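Local coordinates for EscD/YscD/HrpQ family type III secretion system inner membrane ring protein (Pseudomonas aeruginosa, PDB 6UID) that probably helps form the cytoplasmic face of the type III secretion inner membrane ring, where the basal body meets the sorting platform, at residues A[25-31]-A[45-51]. Sequence-based numbering, arbitrary orientation. Where two conformers were deposited one is given.
Sequences RVALGSD and AAVHLVL
Ala45 O accepts the backbone N-H of Ser30 at 3.0 Å, and Ala46 O takes that of Asp31 in its carbonyl plane, on a lone pair, though at a longer 3.3 Å. Gly29 CA also lies 3.3 Å from Ala46 O, an approach with no space for a side chain. The methyl of Ala46 packs against Asp31 CB, while the Asp31 carboxylate turns to Leu33 and Gln34. Val47 touches Ala27 through CG1. At His48 the pairing slips into a classic beta bulge: Leu28 O receives both His48 N (2.7 Å) and Leu49 N (3.1 Å). With CG anti to its backbone N (chi1 -164°), the His48 ring swings away from 25-31; ND1 accepts Ala45 N and NE2 bonds Cys90 O, fixing the ring's rotation. Leu49 O binds Leu28 N. In one of two Arg25 conformers, the chain, extended from CG to NE, lays a guanidinium face over Val50 CG1, 3.7 Å from NE. Leu51 exchanges two nearly straight bonds with Val26, and its CD1 meets Leu28 CD1 at 4.1 Å. Backbone bonds thus set the register of this FHA-like domain's central strands, the bulge giving one carbonyl two N-H groups, while Leu49 and Leu51 pack on Trp95 of the other sheet.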
# COMPACT_ATOMS: atom_id res chain seq x y z
N ARG A 25 15.08 0.81 -0.21
CA ARG A 25 14.04 0.83 -1.23
C ARG A 25 13.28 -0.49 -1.22
O ARG A 25 13.88 -1.57 -1.17
CB ARG A 25 14.70 1.01 -2.60
CG ARG A 25 13.78 0.95 -3.81
CD ARG A 25 14.56 1.25 -5.08
NE ARG A 25 13.70 1.47 -6.24
CZ ARG A 25 13.20 0.49 -6.99
NH1 ARG A 25 13.48 -0.76 -6.71
NH2 ARG A 25 12.44 0.78 -8.03
N VAL A 26 11.95 -0.40 -1.30
CA VAL A 26 11.07 -1.57 -1.38
C VAL A 26 10.14 -1.39 -2.57
O VAL A 26 9.27 -0.52 -2.57
CB VAL A 26 10.25 -1.75 -0.09
CG1 VAL A 26 9.34 -2.99 -0.22
CG2 VAL A 26 11.16 -1.88 1.12
N ALA A 27 10.30 -2.25 -3.58
CA ALA A 27 9.43 -2.25 -4.74
C ALA A 27 8.45 -3.41 -4.61
O ALA A 27 8.84 -4.53 -4.27
CB ALA A 27 10.25 -2.40 -6.03
N LEU A 28 7.19 -3.13 -4.86
CA LEU A 28 6.13 -4.13 -4.81
C LEU A 28 5.56 -4.26 -6.21
O LEU A 28 5.29 -3.25 -6.87
CB LEU A 28 5.02 -3.68 -3.86
CG LEU A 28 5.40 -3.41 -2.41
CD1 LEU A 28 5.92 -2.00 -2.22
CD2 LEU A 28 4.19 -3.64 -1.51
N GLY A 29 5.35 -5.49 -6.67
CA GLY A 29 4.85 -5.67 -8.02
C GLY A 29 4.77 -7.13 -8.40
O GLY A 29 5.11 -8.02 -7.62
N SER A 30 4.37 -7.36 -9.65
CA SER A 30 4.16 -8.72 -10.12
C SER A 30 5.36 -9.34 -10.81
O SER A 30 5.32 -10.54 -11.10
CB SER A 30 2.98 -8.75 -11.10
OG SER A 30 3.24 -7.89 -12.19
N ASP A 31 6.42 -8.57 -11.09
CA ASP A 31 7.60 -9.08 -11.79
C ASP A 31 8.67 -9.42 -10.77
O ASP A 31 9.26 -8.50 -10.17
CB ASP A 31 8.11 -8.02 -12.76
CG ASP A 31 9.33 -8.49 -13.55
OD1 ASP A 31 9.83 -9.61 -13.30
OD2 ASP A 31 9.77 -7.71 -14.43
N ALA A 45 0.86 -4.12 -11.59
CA ALA A 45 1.91 -3.85 -12.56
C ALA A 45 3.22 -4.54 -12.17
O ALA A 45 3.43 -4.92 -11.02
CB ALA A 45 2.13 -2.35 -12.68
N ALA A 46 4.11 -4.67 -13.16
CA ALA A 46 5.42 -5.27 -12.93
C ALA A 46 6.12 -4.63 -11.73
O ALA A 46 6.62 -5.33 -10.83
CB ALA A 46 6.28 -5.14 -14.18
N VAL A 47 6.14 -3.29 -11.70
CA VAL A 47 6.45 -2.51 -10.50
C VAL A 47 5.23 -1.65 -10.23
O VAL A 47 4.93 -0.70 -10.97
CB VAL A 47 7.72 -1.67 -10.63
CG1 VAL A 47 7.98 -0.88 -9.36
CG2 VAL A 47 8.91 -2.57 -10.94
N HIS A 48 4.51 -2.00 -9.17
CA HIS A 48 3.23 -1.37 -8.86
C HIS A 48 3.37 -0.20 -7.89
O HIS A 48 2.62 0.78 -8.01
CB HIS A 48 2.33 -2.44 -8.24
CG HIS A 48 0.88 -2.06 -8.22
ND1 HIS A 48 0.08 -2.16 -9.33
CD2 HIS A 48 0.11 -1.58 -7.22
CE1 HIS A 48 -1.13 -1.72 -9.02
NE2 HIS A 48 -1.15 -1.38 -7.75
N LEU A 49 4.27 -0.31 -6.92
CA LEU A 49 4.43 0.67 -5.86
C LEU A 49 5.88 0.60 -5.39
O LEU A 49 6.45 -0.48 -5.29
CB LEU A 49 3.48 0.32 -4.72
CG LEU A 49 3.46 1.24 -3.50
CD1 LEU A 49 3.01 2.62 -3.91
CD2 LEU A 49 2.52 0.66 -2.43
N VAL A 50 6.49 1.76 -5.14
CA VAL A 50 7.85 1.84 -4.62
C VAL A 50 7.83 2.72 -3.39
O VAL A 50 7.32 3.86 -3.44
CB VAL A 50 8.83 2.41 -5.66
CG1 VAL A 50 10.25 2.34 -5.12
CG2 VAL A 50 8.75 1.65 -6.94
N LEU A 51 8.38 2.20 -2.31
CA LEU A 51 8.51 2.88 -1.04
C LEU A 51 9.98 3.02 -0.66
O LEU A 51 10.84 2.24 -1.09
CB LEU A 51 7.86 2.06 0.07
CG LEU A 51 6.42 1.62 -0.19
CD1 LEU A 51 5.98 0.65 0.89
CD2 LEU A 51 5.50 2.82 -0.27